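Local coordinates for protein GH59 galactosidase (Clostridium cellulolyticum, PDB 2V4V) that binds xylose through this family 6 carbohydrate-binding module, one part of a larger enzyme that probably breaks down plant cell-wall polysaccharides, at residues S16-E21 / G31-G36; G27-F32 / L119-W124; V40-D45 / K105-L110. All coordinates share one frame; numbering follows the deposited sequence.

Interaction 1: residues S16-E21 / G31-G36; sequences SGIQTE and GFVENG. With XYP (beta-D-xylopyranose), chain B.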
loop_
_atom_site.group_PDB
_atom_site.type_symbol
_atom_site.label_atom_id
_atom_site.label_comp_id
_atom_site.label_asym_id
_atom_site.label_seq_id
_atom_site.Cartn_x
_atom_site.Cartn_y
_atom_site.Cartn_z
ATOM N N SER A 16 -0.566 -12.054 0.978
ATOM C CA SER A 16 0.431 -13.020 1.363
ATOM C C SER A 16 1.250 -12.493 2.526
ATOM O O SER A 16 1.931 -11.442 2.389
ATOM C CB SER A 16 1.348 -13.310 0.184
ATOM O OG SER A 16 2.453 -14.110 0.579
ATOM N N GLY A 17 1.151 -13.207 3.657
ATOM C CA GLY A 17 2.088 -12.976 4.773
ATOM C C GLY A 17 1.685 -11.983 5.852
ATOM O O GLY A 17 2.403 -11.816 6.856
ATOM N N ILE A 18 0.550 -11.304 5.667
ATOM C CA ILE A 18 0.190 -10.220 6.596
ATOM C C ILE A 18 -0.964 -10.605 7.539
ATOM O O ILE A 18 -1.599 -11.689 7.373
ATOM C CB ILE A 18 -0.019 -8.846 5.830
ATOM C CG1 ILE A 18 -1.187 -8.895 4.839
ATOM C CG2 ILE A 18 1.265 -8.525 5.012
ATOM C CD1 ILE A 18 -2.614 -8.969 5.467
ATOM N N GLN A 19 -1.259 -9.720 8.496
ATOM C CA GLN A 19 -2.431 -9.915 9.356
ATOM C C GLN A 19 -3.058 -8.568 9.630
ATOM O O GLN A 19 -2.309 -7.584 9.759
ATOM C CB GLN A 19 -2.051 -10.556 10.684
ATOM C CG GLN A 19 -1.221 -11.796 10.529
ATOM C CD GLN A 19 -0.651 -12.270 11.852
ATOM O OE1 GLN A 19 -1.344 -12.184 12.903
ATOM N NE2 GLN A 19 0.612 -12.764 11.827
ATOM N N THR A 20 -4.399 -8.527 9.654
ATOM C CA THR A 20 -5.093 -7.299 9.999
ATOM C C THR A 20 -5.222 -7.196 11.516
ATOM O O THR A 20 -5.348 -8.215 12.229
ATOM C CB THR A 20 -6.521 -7.271 9.406
ATOM O OG1 THR A 20 -7.195 -8.498 9.718
ATOM C CG2 THR A 20 -6.398 -7.105 7.875
ATOM N N GLU A 21 -5.241 -5.952 11.994
ATOM C CA GLU A 21 -5.293 -5.661 13.433
ATOM C C GLU A 21 -5.974 -4.332 13.682
ATOM O O GLU A 21 -6.193 -3.535 12.736
ATOM C CB GLU A 21 -3.909 -5.674 14.059
ATOM C CG GLU A 21 -3.002 -4.641 13.383
ATOM C CD GLU A 21 -1.607 -4.541 13.987
ATOM O OE1 GLU A 21 -1.316 -5.162 15.059
ATOM O OE2 GLU A 21 -0.818 -3.785 13.378
ATOM N N GLY A 31 -0.899 -5.153 9.200
ATOM C CA GLY A 31 0.384 -5.186 9.905
ATOM C C GLY A 31 1.114 -6.519 9.716
ATOM O O GLY A 31 0.761 -7.330 8.867
ATOM N N PHE A 32 2.128 -6.718 10.556
ATOM C CA PHE A 32 3.009 -7.885 10.457
ATOM C C PHE A 32 3.591 -8.005 9.050
ATOM O O PHE A 32 3.591 -9.081 8.450
ATOM C CB PHE A 32 2.257 -9.139 10.889
ATOM C CG PHE A 32 1.581 -8.962 12.250
ATOM C CD1 PHE A 32 2.208 -9.412 13.450
ATOM C CD2 PHE A 32 0.364 -8.324 12.360
ATOM C CE1 PHE A 32 1.623 -9.220 14.675
ATOM C CE2 PHE A 32 -0.216 -8.156 13.606
ATOM C CZ PHE A 32 0.417 -8.617 14.756
ATOM N N VAL A 33 4.107 -6.855 8.547
ATOM C CA VAL A 33 4.627 -6.762 7.173
ATOM C C VAL A 33 6.126 -6.982 7.197
ATOM O O VAL A 33 6.874 -6.223 7.845
ATOM C CB VAL A 33 4.336 -5.366 6.633
ATOM C CG1 VAL A 33 5.012 -5.181 5.287
ATOM C CG2 VAL A 33 2.805 -5.131 6.551
ATOM N N GLU A 34 6.539 -8.012 6.451
ATOM C CA GLU A 34 7.952 -8.285 6.255
ATOM C C GLU A 34 8.274 -8.281 4.758
ATOM O O GLU A 34 7.363 -8.366 3.894
ATOM C CB GLU A 34 8.360 -9.640 6.857
ATOM C CG GLU A 34 8.217 -9.642 8.365
ATOM C CD GLU A 34 8.703 -10.942 8.969
ATOM O OE1 GLU A 34 9.957 -11.131 9.062
ATOM O OE2 GLU A 34 7.850 -11.764 9.367
ATOM N N ASN A 35 9.571 -8.129 4.477
ATOM C CA ASN A 35 9.983 -8.065 3.068
ATOM C C ASN A 35 9.390 -9.227 2.249
ATOM O O ASN A 35 9.501 -10.380 2.670
ATOM C CB ASN A 35 11.495 -8.144 2.988
ATOM C CG ASN A 35 12.006 -8.055 1.562
ATOM O OD1 ASN A 35 11.984 -6.977 0.953
ATOM N ND2 ASN A 35 12.575 -9.174 1.058
ATOM N N GLY A 36 8.763 -8.909 1.119
ATOM C CA GLY A 36 8.174 -9.928 0.270
ATOM C C GLY A 36 6.669 -10.120 0.464
ATOM O O GLY A 36 5.991 -10.710 -0.392
HETATM O O1 XYP B . 3.785 -6.460 17.477
HETATM C C1 XYP B . 3.484 -6.268 16.104
HETATM C C2 XYP B . 2.539 -5.077 16.047
HETATM C C3 XYP B . 2.191 -4.763 14.602
HETATM C C4 XYP B . 3.459 -4.679 13.757
HETATM C C5 XYP B . 4.358 -5.899 14.008
HETATM O O2 XYP B . 1.299 -5.349 16.688
HETATM O O3 XYP B . 1.458 -3.552 14.514
HETATM O O4 XYP B . 3.156 -4.639 12.382
HETATM O O5 XYP B . 4.631 -6.008 15.387
#
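F32 is sandwiched between Q19 and the bound xylose. The Q19 amide stacks on one face of the F32 ring, their planes only 7° apart, with Q19 CD 4.0 Å from F32 CG. The sugar covers the opposite face, its C1 3.8 Å from F32 CE1, the aromatic-on-sugar stacking characteristic of carbohydrate-binding modules. F32 carries CG beside its backbone N (chi1 -51°), which brings F32 CD2 to 3.7 Å from Q19 CB. The same residue grips the sugar by its main chain, F32 N donating to xylose O4 at 3.0 Å.

G31 and Q19 form an antiparallel hydrogen-bonded pair. G31 N meets Q19 O at 2.9 Å. The return bond from Q19 N to G31 O is longer, 3.2 Å. With no side chain on G31, the E21 carboxylate comes in beside its CA. E21, its chain extended beyond CG (chi2 178°), reaches the sugar with both oxygens: OE1 accepts from xylose O2 at 3.1 Å, while OE2 lies 2.6 Å from xylose O3.

On the buried side, I18 CG2 touches V33 CG2. Strand 19-22 pairs with strand 28-31 in a two-stranded sheet; I18 also packs on V30, and V33 rests on F112 of strand 105-113 as the loop runs on toward strand 38-48.

Interaction 2: residues G27-F32 / L119-W124; sequences GEDVGF and LFNLNW. With NA (sodium ion), chain C; XYP (beta-D-xylopyranose), chain B.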
loop_
_atom_site.group_PDB
_atom_site.type_symbol
_atom_site.label_atom_id
_atom_site.label_comp_id
_atom_site.label_asym_id
_atom_site.label_seq_id
_atom_site.Cartn_x
_atom_site.Cartn_y
_atom_site.Cartn_z
ATOM N N GLY A 27 -10.840 1.735 12.752
ATOM C CA GLY A 27 -10.817 0.671 11.764
ATOM C C GLY A 27 -9.588 -0.222 11.992
ATOM O O GLY A 27 -9.193 -0.456 13.140
ATOM N N GLU A 28 -9.007 -0.698 10.892
ATOM C CA GLU A 28 -7.949 -1.725 10.922
ATOM C C GLU A 28 -6.739 -1.280 10.144
ATOM O O GLU A 28 -6.859 -0.442 9.234
ATOM C CB GLU A 28 -8.422 -2.999 10.286
ATOM C CG GLU A 28 -9.820 -3.418 10.767
ATOM C CD GLU A 28 -10.201 -4.774 10.245
ATOM O OE1 GLU A 28 -11.331 -4.819 9.671
ATOM O OE2 GLU A 28 -9.396 -5.746 10.407
ATOM N N ASP A 29 -5.583 -1.841 10.504
ATOM C CA ASP A 29 -4.416 -1.734 9.626
ATOM C C ASP A 29 -3.936 -3.124 9.208
ATOM O O ASP A 29 -4.143 -4.118 9.932
ATOM C CB ASP A 29 -3.258 -0.935 10.275
ATOM C CG ASP A 29 -2.737 -1.601 11.541
ATOM O OD1 ASP A 29 -3.270 -1.262 12.642
ATOM O OD2 ASP A 29 -1.798 -2.475 11.405
ATOM N N VAL A 30 -3.273 -3.154 8.047
ATOM C CA VAL A 30 -2.526 -4.320 7.651
ATOM C C VAL A 30 -1.180 -4.179 8.330
ATOM O O VAL A 30 -0.432 -3.197 8.102
ATOM C CB VAL A 30 -2.367 -4.371 6.121
ATOM C CG1 VAL A 30 -1.253 -5.262 5.726
ATOM C CG2 VAL A 30 -3.686 -4.845 5.505
ATOM N N GLY A 31 -0.899 -5.153 9.200
ATOM C CA GLY A 31 0.384 -5.186 9.905
ATOM C C GLY A 31 1.114 -6.519 9.716
ATOM O O GLY A 31 0.761 -7.330 8.867
ATOM N N PHE A 32 2.128 -6.718 10.556
ATOM C CA PHE A 32 3.009 -7.885 10.457
ATOM C C PHE A 32 3.591 -8.005 9.050
ATOM O O PHE A 32 3.591 -9.081 8.450
ATOM C CB PHE A 32 2.257 -9.139 10.889
ATOM C CG PHE A 32 1.581 -8.962 12.250
ATOM C CD1 PHE A 32 2.208 -9.412 13.450
ATOM C CD2 PHE A 32 0.364 -8.324 12.360
ATOM C CE1 PHE A 32 1.623 -9.220 14.675
ATOM C CE2 PHE A 32 -0.216 -8.156 13.606
ATOM C CZ PHE A 32 0.417 -8.617 14.756
ATOM N N LEU A 119 8.218 -3.900 8.667
ATOM C CA LEU A 119 8.466 -2.685 7.902
ATOM C C LEU A 119 7.538 -1.505 8.285
ATOM O O LEU A 119 8.018 -0.395 8.654
ATOM C CB LEU A 119 8.349 -2.974 6.399
ATOM C CG LEU A 119 9.235 -4.130 5.900
ATOM C CD1 LEU A 119 9.026 -4.231 4.443
ATOM C CD2 LEU A 119 10.705 -3.984 6.191
ATOM N N PHE A 120 6.227 -1.706 8.138
ATOM C CA PHE A 120 5.274 -0.619 8.454
ATOM C C PHE A 120 3.890 -1.255 8.510
ATOM O O PHE A 120 3.732 -2.459 8.135
ATOM C CB PHE A 120 5.278 0.478 7.354
ATOM C CG PHE A 120 5.361 -0.086 5.912
ATOM C CD1 PHE A 120 4.254 -0.659 5.275
ATOM C CD2 PHE A 120 6.605 -0.106 5.241
ATOM C CE1 PHE A 120 4.405 -1.222 3.969
ATOM C CE2 PHE A 120 6.753 -0.644 3.962
ATOM C CZ PHE A 120 5.657 -1.182 3.328
ATOM N N ASN A 121 2.944 -0.493 9.070
ATOM C CA ASN A 121 1.506 -0.854 9.072
ATOM C C ASN A 121 0.811 0.068 8.054
ATOM O O ASN A 121 1.191 1.256 7.929
ATOM C CB ASN A 121 0.884 -0.605 10.458
ATOM C CG ASN A 121 1.396 -1.545 11.519
ATOM O OD1 ASN A 121 1.311 -1.260 12.751
ATOM N ND2 ASN A 121 1.971 -2.643 11.075
ATOM N N LEU A 122 -0.215 -0.461 7.371
ATOM C CA LEU A 122 -0.898 0.310 6.308
ATOM C C LEU A 122 -2.362 0.394 6.686
ATOM O O LEU A 122 -3.002 -0.633 6.845
ATOM C CB LEU A 122 -0.725 -0.385 4.933
ATOM C CG LEU A 122 -1.479 0.189 3.738
ATOM C CD1 LEU A 122 -0.928 1.602 3.356
ATOM C CD2 LEU A 122 -1.257 -0.777 2.572
ATOM N N ASN A 123 -2.867 1.622 6.832
ATOM C CA ASN A 123 -4.251 1.833 7.203
ATOM C C ASN A 123 -5.161 1.880 5.960
ATOM O O ASN A 123 -6.106 1.099 5.807
ATOM C CB ASN A 123 -4.331 3.129 8.032
ATOM C CG ASN A 123 -5.741 3.469 8.486
ATOM O OD1 ASN A 123 -6.719 2.748 8.195
ATOM N ND2 ASN A 123 -5.867 4.592 9.207
ATOM N N TRP A 124 -4.821 2.755 5.015
ATOM C CA TRP A 124 -5.581 2.911 3.771
ATOM C C TRP A 124 -4.653 3.547 2.729
ATOM O O TRP A 124 -3.564 3.975 3.062
ATOM C CB TRP A 124 -6.869 3.743 3.985
ATOM C CG TRP A 124 -6.670 5.110 4.550
ATOM C CD1 TRP A 124 -6.776 5.468 5.867
ATOM C CD2 TRP A 124 -6.315 6.308 3.845
ATOM N NE1 TRP A 124 -6.525 6.799 6.036
ATOM C CE2 TRP A 124 -6.255 7.346 4.802
ATOM C CE3 TRP A 124 -6.113 6.616 2.485
ATOM C CZ2 TRP A 124 -5.932 8.667 4.458
ATOM C CZ3 TRP A 124 -5.768 7.925 2.143
ATOM C CH2 TRP A 124 -5.710 8.934 3.130
HETATM NA NA NA C . -7.829 0.721 7.424
HETATM O O1 XYP B . 3.785 -6.460 17.477
HETATM C C1 XYP B . 3.484 -6.268 16.104
HETATM C C2 XYP B . 2.539 -5.077 16.047
HETATM C C3 XYP B . 2.191 -4.763 14.602
HETATM C C4 XYP B . 3.459 -4.679 13.757
HETATM C C5 XYP B . 4.358 -5.899 14.008
HETATM O O2 XYP B . 1.299 -5.349 16.688
HETATM O O3 XYP B . 1.458 -3.552 14.514
HETATM O O4 XYP B . 3.156 -4.639 12.382
HETATM O O5 XYP B . 4.631 -6.008 15.387
HETATM O O HOH W 1 -10.094 0.641 8.421
#
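E28 and N123 are joined through a sodium ion, to which E28 O, N123 O and N123 OD1 each bind at 2.4 Å. N123 grips the ion twice, by main chain and side chain, its CG anti to the backbone N (chi1 180°); E25 holds its amide nitrogen and so fixes the rotation of the group. Water 1 is a further ligand and accepts from E28 N at 3.0 Å, while E8 and E10 complete the site.

Next to the D29-N123 pair, V30 and L122 exchange two main-chain hydrogen bonds, V30 N to L122 O and L122 N to V30 O, both 2.8 Å. It is a single antiparallel bridge, supplemented by CA-H...O contacts: N121 CA lies 3.2 Å from V30 O, and D29 CA approaches L122 O.

Nearer the sugar, the D29 carboxylate lies across the N121 amide, their planes 21° apart, with D29 OD2 3.3 Å from N121 CG. Q90 NE2 is hydrogen-bonded to D29 OD1, the other carboxylate oxygen; the N121 side chain also borders the xylose. D29 OD2 is also close to the E21 carboxylate, a pairing of like charges that may raise the proton affinity of one of them. G31, lacking a side chain, lets the amide lie against its CA.

Apolar packing is lighter: V30 CB and L122 CB stand 4.5 Å apart. Strands 28-31 and 121-124 run antiparallel at 145°. The first belongs to a two-stranded sheet with strand 19-22; the second is part of strand 121-128, flanked in the four-stranded sheet by strands 7-8 and 52-59, where L122 packs on A55 and V57.

Interaction 3: residues V40-D45 / K105-L110; sequences VYNNVD and KHDVYL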
loop_
_atom_site.group_PDB
_atom_site.type_symbol
_atom_site.label_atom_id
_atom_site.label_comp_id
_atom_site.label_asym_id
_atom_site.label_seq_id
_atom_site.Cartn_x
_atom_site.Cartn_y
_atom_site.Cartn_z
ATOM N N VAL A 40 -3.439 -7.529 -2.266
ATOM C CA VAL A 40 -3.961 -7.403 -3.642
ATOM C C VAL A 40 -5.376 -6.788 -3.598
ATOM O O VAL A 40 -6.190 -7.201 -2.762
ATOM C CB VAL A 40 -4.117 -8.787 -4.320
ATOM C CG1 VAL A 40 -4.429 -8.567 -5.846
ATOM C CG2 VAL A 40 -2.927 -9.715 -4.055
ATOM N N TYR A 41 -5.657 -5.836 -4.489
ATOM C CA TYR A 41 -6.947 -5.203 -4.587
ATOM C C TYR A 41 -7.460 -5.367 -6.039
ATOM O O TYR A 41 -6.909 -4.817 -6.900
ATOM C CB TYR A 41 -6.821 -3.703 -4.156
ATOM C CG TYR A 41 -6.153 -3.609 -2.803
ATOM C CD1 TYR A 41 -4.788 -3.658 -2.677
ATOM C CD2 TYR A 41 -6.897 -3.587 -1.663
ATOM C CE1 TYR A 41 -4.198 -3.670 -1.458
ATOM C CE2 TYR A 41 -6.322 -3.554 -0.446
ATOM C CZ TYR A 41 -4.972 -3.644 -0.320
ATOM O OH TYR A 41 -4.395 -3.657 0.922
ATOM N N ASN A 42 -8.491 -6.206 -6.225
ATOM C CA ASN A 42 -8.902 -6.550 -7.575
ATOM C C ASN A 42 -9.699 -5.444 -8.247
ATOM O O ASN A 42 -10.456 -4.698 -7.604
ATOM C CB ASN A 42 -9.759 -7.820 -7.588
ATOM C CG ASN A 42 -8.967 -9.077 -7.243
ATOM O OD1 ASN A 42 -7.759 -9.043 -7.051
ATOM N ND2 ASN A 42 -9.673 -10.206 -7.147
ATOM N N ASN A 43 -9.588 -5.419 -9.576
ATOM C CA ASN A 43 -10.494 -4.616 -10.397
ATOM C C ASN A 43 -10.506 -3.151 -10.003
ATOM O O ASN A 43 -11.583 -2.548 -9.779
ATOM C CB ASN A 43 -11.915 -5.159 -10.287
ATOM C CG ASN A 43 -12.014 -6.602 -10.702
ATOM O OD1 ASN A 43 -11.244 -7.056 -11.554
ATOM N ND2 ASN A 43 -12.950 -7.351 -10.080
ATOM N N VAL A 44 -9.317 -2.587 -9.880
ATOM C CA VAL A 44 -9.197 -1.160 -9.627
ATOM C C VAL A 44 -9.207 -0.418 -10.979
ATOM O O VAL A 44 -8.454 -0.768 -11.896
ATOM C CB VAL A 44 -7.902 -0.827 -8.875
ATOM C CG1 VAL A 44 -7.766 0.655 -8.701
ATOM C CG2 VAL A 44 -7.854 -1.528 -7.484
ATOM N N ASP A 45 -10.070 0.590 -11.069
ATOM C CA ASP A 45 -10.230 1.337 -12.323
ATOM C C ASP A 45 -9.433 2.630 -12.234
ATOM O O ASP A 45 -9.740 3.501 -11.433
ATOM C CB ASP A 45 -11.716 1.641 -12.556
ATOM C CG ASP A 45 -12.005 2.266 -13.920
ATOM O OD1 ASP A 45 -11.066 2.532 -14.719
ATOM O OD2 ASP A 45 -13.214 2.466 -14.178
ATOM N N LYS A 105 -8.620 -1.042 -16.140
ATOM C CA LYS A 105 -8.869 -1.796 -14.915
ATOM C C LYS A 105 -7.730 -2.786 -14.694
ATOM O O LYS A 105 -7.314 -3.488 -15.621
ATOM C CB LYS A 105 -10.191 -2.549 -15.084
ATOM C CG LYS A 105 -11.435 -1.674 -15.043
ATOM C CD LYS A 105 -11.691 -1.031 -16.420
ATOM C CE LYS A 105 -13.123 -0.517 -16.610
ATOM N NZ LYS A 105 -13.131 0.511 -17.721
ATOM N N HIS A 106 -7.193 -2.818 -13.465
ATOM C CA HIS A 106 -6.120 -3.732 -13.131
ATOM C C HIS A 106 -6.245 -4.199 -11.700
ATOM O O HIS A 106 -6.813 -3.486 -10.879
ATOM C CB HIS A 106 -4.800 -2.992 -13.287
ATOM C CG HIS A 106 -4.487 -2.701 -14.721
ATOM N ND1 HIS A 106 -4.740 -1.487 -15.339
ATOM C CD2 HIS A 106 -3.970 -3.510 -15.670
ATOM C CE1 HIS A 106 -4.371 -1.567 -16.614
ATOM N NE2 HIS A 106 -3.911 -2.784 -16.839
ATOM N N ASP A 107 -5.716 -5.391 -11.419
ATOM C CA ASP A 107 -5.613 -5.782 -10.002
ATOM C C ASP A 107 -4.330 -5.139 -9.460
ATOM O O ASP A 107 -3.259 -5.239 -10.078
ATOM C CB ASP A 107 -5.530 -7.279 -9.811
ATOM C CG ASP A 107 -6.728 -8.031 -10.419
ATOM O OD1 ASP A 107 -7.841 -7.468 -10.495
ATOM O OD2 ASP A 107 -6.519 -9.201 -10.785
ATOM N N VAL A 108 -4.442 -4.494 -8.289
ATOM C CA VAL A 108 -3.310 -3.748 -7.792
ATOM C C VAL A 108 -2.640 -4.577 -6.689
ATOM O O VAL A 108 -3.304 -4.904 -5.691
ATOM C CB VAL A 108 -3.733 -2.365 -7.247
ATOM C CG1 VAL A 108 -2.614 -1.750 -6.454
ATOM C CG2 VAL A 108 -4.115 -1.421 -8.400
ATOM N N TYR A 109 -1.334 -4.858 -6.869
ATOM C CA TYR A 109 -0.540 -5.539 -5.835
ATOM C C TYR A 109 0.313 -4.518 -5.154
ATOM O O TYR A 109 1.121 -3.857 -5.817
ATOM C CB TYR A 109 0.379 -6.601 -6.461
ATOM C CG TYR A 109 -0.401 -7.801 -6.935
ATOM C CD1 TYR A 109 -0.281 -9.050 -6.297
ATOM C CD2 TYR A 109 -1.273 -7.703 -8.044
ATOM C CE1 TYR A 109 -1.003 -10.174 -6.743
ATOM C CE2 TYR A 109 -1.998 -8.803 -8.486
ATOM C CZ TYR A 109 -1.867 -10.034 -7.832
ATOM O OH TYR A 109 -2.601 -11.115 -8.312
ATOM N N LEU A 110 0.140 -4.398 -3.827
ATOM C CA LEU A 110 1.061 -3.605 -3.030
ATOM C C LEU A 110 2.062 -4.585 -2.401
ATOM O O LEU A 110 1.697 -5.397 -1.558
ATOM C CB LEU A 110 0.319 -2.790 -1.977
ATOM C CG LEU A 110 -0.796 -1.867 -2.494
ATOM C CD1 LEU A 110 -1.331 -1.099 -1.309
ATOM C CD2 LEU A 110 -0.236 -0.902 -3.583
HETATM O O HOH W 2 -11.948 3.125 -17.162
#
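V40 holds CG1 anti to its backbone N (chi1 -170°), and Y109 tilts its ring back beside its own N (chi1 -72°), which sets V40 CG1 over one face of the ring, 3.6 Å from the centroid of Y109, as a CH-pi contact. V40 CG2 presses close, 3.3 Å from Y109 CE1. D107 likewise leans its carboxylate toward the corner at N43, where D107 OD1 receives N43 N at 2.8 Å on its anti lone pair.

That bond sits in a beta bulge: the antiparallel register shifts by one residue between Y41-V108 and V44-H106, each pair joined by two backbone hydrogen bonds. Strands 38-48 and 105-113 are neighbours in the five-stranded sheet of the beta-sandwich, the fold of family 6 modules.

On the inward face V44 CG2 meets V108 CG2 at 3.9 Å. Farther along, the Y41 ring and L110 cross at about a right angle, with Y41 CE1 3.9 Å from L110 CD1; the Y41 hydroxyl is hydrogen-bonded to A9 O. At the surface D45 and K105 run side by side without a salt bridge, and water 2 spans them, donating to D45 OD1 at 2.7 Å and accepting from K105 NZ at 2.9 Å.

How the interactions relate
From the N terminus, interaction 1 closes a short loop, bringing 31-36 back onto 16-21. Interaction 2 opens at 27-32, before that loop has closed, and closes only at 119-124, so the two cross; they share G31 and F32, and both touch the xylose. E21 O with D29 N and V33 O with L119 N are probable hydrogen bonds between them. Interaction 3 starts after interaction 1 has ended and lies wholly within the span of interaction 2, on the other side of the chain's centre. It joins two strands of the five-stranded sheet, while interaction 2 ties the small sheet to the four-stranded one; L110 and L122 pack together between interactions 2 and 3.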